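Local coordinates for ParA (Salmonella enterica subsp. enterica serovar Newport str. SL317, PDB 3EZF), which is a partition protein, probably an ATPase of the P-loop family, with a winged helix-turn-helix region for DNA binding, and probably regulates transcription when ADP is bound, at residues L272-T277 with I314-K319; N340-S345 with K389-R394. All blocks are in the same frame, centred on the assembly; numbering follows the deposited sequence.

Coming from the N terminus, after the winged-helix region and four strands of the sheet, the chain enters strand 272-277 and then passes through helices 281-291 and 294-303 before returning as strand 312-317. Interaction 1 closes that largely helical excursion by pairing the two strands in parallel. Helix 324-337 follows, and the loop at 340-345 leads through a disordered stretch to the long helix 378-400, where interaction 2 closes the second excursion. The two closures stand in series, neither nested nor crossed, yet their centres are only 9 Å apart. Gly315 makes probable backbone hydrogen bonds to Asn340 and Leu342, and Leu342 packs on Phe316. Sheet edge, loop and C-terminal helix are thus joined in sequence.

Interaction 1 (L272-T277 with I314-K319)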
loop_
_atom_site.group_PDB
_atom_site.type_symbol
_atom_site.label_atom_id
_atom_site.label_comp_id
_atom_site.label_asym_id
_atom_site.label_seq_id
_atom_site.Cartn_x
_atom_site.Cartn_y
_atom_site.Cartn_z
ATOM N N LEU A 272 22.985 -1.810 6.691
ATOM C CA LEU A 272 22.844 -2.419 5.371
ATOM C C LEU A 272 21.503 -2.029 4.728
ATOM O O LEU A 272 20.442 -2.207 5.316
ATOM C CB LEU A 272 22.955 -3.957 5.498
ATOM C CG LEU A 272 23.096 -4.908 4.293
ATOM C CD1 LEU A 272 21.905 -5.847 4.233
ATOM C CD2 LEU A 272 23.216 -4.133 3.003
ATOM N N LEU A 273 21.561 -1.490 3.518
ATOM C CA LEU A 273 20.355 -1.110 2.804
ATOM C C LEU A 273 20.004 -2.254 1.873
ATOM O O LEU A 273 20.774 -2.583 0.978
ATOM C CB LEU A 273 20.598 0.131 1.961
ATOM C CG LEU A 273 19.322 0.837 1.510
ATOM C CD1 LEU A 273 18.731 1.600 2.699
ATOM C CD2 LEU A 273 19.635 1.802 0.393
ATOM N N LEU A 274 18.850 -2.871 2.074
ATOM C CA LEU A 274 18.471 -3.968 1.206
ATOM C C LEU A 274 17.348 -3.497 0.288
ATOM O O LEU A 274 16.208 -3.340 0.710
ATOM C CB LEU A 274 18.052 -5.181 2.039
ATOM C CG LEU A 274 17.841 -6.504 1.298
ATOM C CD1 LEU A 274 17.670 -7.624 2.295
ATOM C CD2 LEU A 274 16.608 -6.411 0.419
ATOM N N THR A 275 17.700 -3.258 -0.975
ATOM C CA THR A 275 16.755 -2.787 -1.977
ATOM C C THR A 275 16.275 -3.849 -2.952
ATOM O O THR A 275 16.999 -4.262 -3.852
ATOM C CB THR A 275 17.345 -1.666 -2.844
ATOM O OG1 THR A 275 17.702 -0.551 -2.025
ATOM C CG2 THR A 275 16.323 -1.216 -3.887
ATOM N N PRO A 276 15.047 -4.321 -2.774
ATOM C CA PRO A 276 14.556 -5.325 -3.713
ATOM C C PRO A 276 13.934 -4.523 -4.868
ATOM O O PRO A 276 13.107 -3.637 -4.637
ATOM C CB PRO A 276 13.525 -6.082 -2.882
ATOM C CG PRO A 276 12.967 -5.010 -2.010
ATOM C CD PRO A 276 14.189 -4.243 -1.579
ATOM N N THR A 277 14.349 -4.800 -6.101
ATOM C CA THR A 277 13.810 -4.072 -7.254
ATOM C C THR A 277 12.734 -4.861 -7.989
ATOM O O THR A 277 12.937 -6.018 -8.353
ATOM C CB THR A 277 14.915 -3.703 -8.265
ATOM O OG1 THR A 277 15.919 -2.922 -7.608
ATOM C CG2 THR A 277 14.335 -2.889 -9.415
ATOM N N ILE A 314 22.524 -3.922 -0.895
ATOM C CA ILE A 314 22.230 -5.054 -1.747
ATOM C C ILE A 314 20.996 -4.702 -2.559
ATOM O O ILE A 314 20.056 -4.110 -2.036
ATOM C CB ILE A 314 21.925 -6.322 -0.914
ATOM C CG1 ILE A 314 23.102 -6.653 0.008
ATOM C CG2 ILE A 314 21.621 -7.492 -1.839
ATOM C CD1 ILE A 314 24.398 -6.955 -0.698
ATOM N N GLY A 315 21.015 -5.050 -3.842
ATOM C CA GLY A 315 19.886 -4.789 -4.715
ATOM C C GLY A 315 19.590 -6.048 -5.510
ATOM O O GLY A 315 20.498 -6.847 -5.739
ATOM N N PHE A 316 18.337 -6.240 -5.924
ATOM C CA PHE A 316 17.957 -7.427 -6.701
ATOM C C PHE A 316 16.537 -7.362 -7.283
ATOM O O PHE A 316 15.672 -6.660 -6.767
ATOM C CB PHE A 316 18.118 -8.703 -5.845
ATOM C CG PHE A 316 17.201 -8.770 -4.645
ATOM C CD1 PHE A 316 15.848 -9.051 -4.796
ATOM C CD2 PHE A 316 17.696 -8.554 -3.362
ATOM C CE1 PHE A 316 15.000 -9.114 -3.689
ATOM C CE2 PHE A 316 16.853 -8.616 -2.248
ATOM C CZ PHE A 316 15.504 -8.897 -2.414
ATOM N N MET A 317 16.306 -8.103 -8.362
ATOM C CA MET A 317 14.998 -8.134 -8.996
ATOM C C MET A 317 14.073 -9.076 -8.242
ATOM O O MET A 317 14.535 -10.012 -7.590
ATOM C CB MET A 317 15.132 -8.592 -10.444
ATOM C CG MET A 317 16.064 -7.718 -11.257
ATOM S SD MET A 317 15.784 -5.952 -10.949
ATOM C CE MET A 317 14.274 -5.672 -11.920
ATOM N N SER A 318 12.767 -8.833 -8.339
ATOM C CA SER A 318 11.779 -9.662 -7.647
ATOM C C SER A 318 10.824 -10.407 -8.598
ATOM O O SER A 318 9.958 -9.812 -9.237
ATOM C CB SER A 318 10.977 -8.795 -6.664
ATOM O OG SER A 318 10.506 -9.553 -5.558
ATOM N N LYS A 319 10.993 -11.722 -8.664
ATOM C CA LYS A 319 10.191 -12.602 -9.509
ATOM C C LYS A 319 10.395 -12.308 -10.984
ATOM O O LYS A 319 9.630 -12.779 -11.823
ATOM C CB LYS A 319 8.699 -12.502 -9.164
ATOM C CG LYS A 319 8.018 -13.860 -8.914
ATOM C CD LYS A 319 8.233 -14.852 -10.053
ATOM C CE LYS A 319 7.786 -16.257 -9.661
ATOM N NZ LYS A 319 6.371 -16.305 -9.206
#
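Phe316 holds its ring between its own backbone N and carbonyl carbon (chi1 64°), which swings it against Pro276 of the adjacent strand. There the CA of Pro276 lies over one face of the ring, 4.0 Å from the centroid, in a CH-pi contact, and Pro276 CB comes to 3.5 Å from Phe316 CE1. Leu274 approaches obliquely, its CD2 methyl 3.5 Å from Phe316 CE2. On the opposite face of the sheet the Met317 chain, bent at both chi2 and chi3, folds back so that its SD sits 3.6 Å from CB of Thr277. Earlier along the strands Leu272 CD2 meets Ile314 CG1 at 3.9 Å.

The backbones run parallel, 16° apart, with Leu274, Thr275, Pro276 and Thr277 opposite Ile314, Gly315, Phe316 and Met317. Ile314 N donates to Leu273 O at 2.9 Å, Thr275 N to Ile314 O and Phe316 N to Thr275 O; Thr277 N continues the ladder to Phe316 O, modelled too close for its length to be trusted. A weak bond from Ser318 N to Thr277 O follows as the second strand gives way to loop. Pro276 has no N-H to offer, but its nitrogen lies away from the positions that donate across this pair, leaving the ladder uninterrupted.

These are the last two strands at one end of the six-stranded parallel sheet of the P-loop NTPase fold. Strand 112-116 pairs with the far side of 272-277. Helices 281-291 and 324-337 pack on the face carrying Thr275, Thr277 and Met317, where Tyr337 OH hydrogen-bonds Thr277 OG1. On the Phe316 face, Phe387 of helix 378-400 meets the ring edge-to-face, and Leu342 also touches it.

Interaction 2 (N340-S345 with K389-R394); sequences NILDSS and KAVFDR. With SO4 (sulfate ion), chain E.
Ser344 and Ala390 mark the closest backbone approach, their CA atoms 6.6 Å apart, where an irregular loop passes one flank of a regular helix. The loop, 340-345, has no helical or strand repeat at this point, while 389-394 is an inner part of helix 378-400, so Ala390 and Arg394, one turn apart, both face the loop.

Arg394 does most of the work. Its chain bends at chi2 (-60°) and brings the guanidinium to the carboxylate of Asp343. OD2 of Asp343 lies at the guanidinium edge, 2.6 Å from Arg394 NH1, in a salt bridge whose hydrogen bonds from NH1 and NH2 are both weak in angle; the two planes are turned 29° from each other. NH2 makes a further weak bond to the backbone O of Ile341, at 2.7 Å, and the same group thus reaches both main chain and side chain of the loop. Over one guanidinium face sits Leu342 CD2, which also reaches Arg394 CG at 3.5 Å.

The loop here runs along strand 312-317, the outermost strand at this end of the parallel sheet of the P-loop NTPase fold, and Leu342 is wedged between that strand and the helix: it touches Ile314 and Phe316, while its CD1 meets Val391 CG2 at 4.2 Å. Ile341 points the other way, onto Ala333 and Arg334 of helix 324-337.

Further out, Ser344 CB rests against Ala390 CB at 4.0 Å. On a flank of the helix turned from the loop, Lys389 NZ donates to O4 of a sulfate ion at 3.0 Å, an ion probably taken up from the crystallisation liquor.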
loop_
_atom_site.group_PDB
_atom_site.type_symbol
_atom_site.label_atom_id
_atom_site.label_comp_id
_atom_site.label_asym_id
_atom_site.label_seq_id
_atom_site.Cartn_x
_atom_site.Cartn_y
_atom_site.Cartn_z
ATOM N N ASN A 340 27.063 -3.752 -6.326
ATOM C CA ASN A 340 26.105 -3.936 -5.234
ATOM C C ASN A 340 24.834 -4.735 -5.543
ATOM O O ASN A 340 24.053 -5.014 -4.637
ATOM C CB ASN A 340 25.719 -2.576 -4.637
ATOM C CG ASN A 340 26.794 -2.016 -3.718
ATOM O OD1 ASN A 340 27.213 -2.675 -2.753
ATOM N ND2 ASN A 340 27.243 -0.792 -4.003
ATOM N N ILE A 341 24.627 -5.099 -6.806
ATOM C CA ILE A 341 23.453 -5.887 -7.209
ATOM C C ILE A 341 23.681 -7.358 -6.856
ATOM O O ILE A 341 24.825 -7.815 -6.818
ATOM C CB ILE A 341 23.216 -5.806 -8.744
ATOM C CG1 ILE A 341 22.014 -6.669 -9.157
ATOM C CG2 ILE A 341 24.454 -6.303 -9.484
ATOM C CD1 ILE A 341 20.674 -5.965 -9.115
ATOM N N LEU A 342 22.601 -8.095 -6.599
ATOM C CA LEU A 342 22.715 -9.516 -6.281
ATOM C C LEU A 342 23.105 -10.292 -7.540
ATOM O O LEU A 342 23.192 -9.721 -8.630
ATOM C CB LEU A 342 21.392 -10.068 -5.730
ATOM C CG LEU A 342 21.273 -10.271 -4.212
ATOM C CD1 LEU A 342 19.981 -10.996 -3.892
ATOM C CD2 LEU A 342 22.448 -11.084 -3.699
ATOM N N ASP A 343 23.345 -11.592 -7.382
ATOM C CA ASP A 343 23.724 -12.456 -8.497
ATOM C C ASP A 343 22.589 -13.427 -8.723
ATOM O O ASP A 343 22.657 -14.307 -9.580
ATOM C CB ASP A 343 24.986 -13.230 -8.157
ATOM C CG ASP A 343 26.069 -12.345 -7.616
ATOM O OD1 ASP A 343 26.562 -11.481 -8.377
ATOM O OD2 ASP A 343 26.413 -12.512 -6.426
ATOM N N SER A 344 21.550 -13.269 -7.914
ATOM C CA SER A 344 20.361 -14.089 -8.013
ATOM C C SER A 344 19.199 -13.161 -7.698
ATOM O O SER A 344 19.333 -12.226 -6.903
ATOM C CB SER A 344 20.415 -15.248 -7.018
ATOM O OG SER A 344 20.160 -16.476 -7.681
ATOM N N SER A 345 18.069 -13.403 -8.348
ATOM C CA SER A 345 16.888 -12.590 -8.133
ATOM C C SER A 345 15.836 -13.452 -7.460
ATOM O O SER A 345 15.701 -14.637 -7.767
ATOM C CB SER A 345 16.362 -12.062 -9.469
ATOM O OG SER A 345 15.989 -13.133 -10.315
ATOM N N LYS A 389 19.846 -18.175 0.398
ATOM C CA LYS A 389 21.266 -18.479 0.498
ATOM C C LYS A 389 22.071 -17.325 -0.103
ATOM O O LYS A 389 23.091 -16.909 0.453
ATOM C CB LYS A 389 21.573 -19.777 -0.255
ATOM C CG LYS A 389 23.047 -20.198 -0.237
ATOM C CD LYS A 389 23.422 -20.885 1.074
ATOM C CE LYS A 389 24.922 -21.093 1.189
ATOM N NZ LYS A 389 25.475 -21.884 0.055
ATOM N N ALA A 390 21.595 -16.812 -1.237
ATOM C CA ALA A 390 22.242 -15.706 -1.945
ATOM C C ALA A 390 22.342 -14.453 -1.071
ATOM O O ALA A 390 23.400 -13.834 -0.943
ATOM C CB ALA A 390 21.468 -15.396 -3.211
ATOM N N VAL A 391 21.223 -14.084 -0.468
ATOM C CA VAL A 391 21.176 -12.923 0.402
ATOM C C VAL A 391 22.079 -13.173 1.606
ATOM O O VAL A 391 22.860 -12.305 1.989
ATOM C CB VAL A 391 19.728 -12.672 0.885
ATOM C CG1 VAL A 391 19.636 -11.352 1.596
ATOM C CG2 VAL A 391 18.778 -12.700 -0.297
ATOM N N PHE A 392 21.979 -14.364 2.194
ATOM C CA PHE A 392 22.787 -14.691 3.357
ATOM C C PHE A 392 24.294 -14.594 3.103
ATOM O O PHE A 392 25.041 -14.082 3.938
ATOM C CB PHE A 392 22.443 -16.087 3.866
ATOM C CG PHE A 392 23.173 -16.450 5.128
ATOM C CD1 PHE A 392 24.479 -16.948 5.081
ATOM C CD2 PHE A 392 22.586 -16.218 6.370
ATOM C CE1 PHE A 392 25.192 -17.198 6.249
ATOM C CE2 PHE A 392 23.290 -16.466 7.546
ATOM C CZ PHE A 392 24.601 -16.959 7.482
ATOM N N ASP A 393 24.745 -15.078 1.949
ATOM C CA ASP A 393 26.167 -15.035 1.632
ATOM C C ASP A 393 26.668 -13.614 1.378
ATOM O O ASP A 393 27.807 -13.288 1.720
ATOM C CB ASP A 393 26.466 -15.952 0.442
ATOM C CG ASP A 393 26.173 -17.404 0.756
ATOM O OD1 ASP A 393 26.783 -17.938 1.713
ATOM O OD2 ASP A 393 25.328 -18.006 0.057
ATOM N N ARG A 394 25.823 -12.766 0.791
ATOM C CA ARG A 394 26.204 -11.373 0.537
ATOM C C ARG A 394 26.537 -10.701 1.854
ATOM O O ARG A 394 27.567 -10.027 1.975
ATOM C CB ARG A 394 25.068 -10.600 -0.111
ATOM C CG ARG A 394 25.134 -10.518 -1.605
ATOM C CD ARG A 394 26.402 -9.824 -2.084
ATOM N NE ARG A 394 26.332 -9.539 -3.516
ATOM C CZ ARG A 394 25.968 -10.424 -4.445
ATOM N NH1 ARG A 394 25.634 -11.671 -4.112
ATOM N NH2 ARG A 394 25.921 -10.054 -5.714
HETATM S S SO4 E . 28.497 -21.962 2.290
HETATM O O1 SO4 E . 29.416 -22.478 3.323
HETATM O O2 SO4 E . 29.280 -21.432 1.159
HETATM O O3 SO4 E . 27.673 -20.882 2.859
HETATM O O4 SO4 E . 27.620 -23.054 1.820
#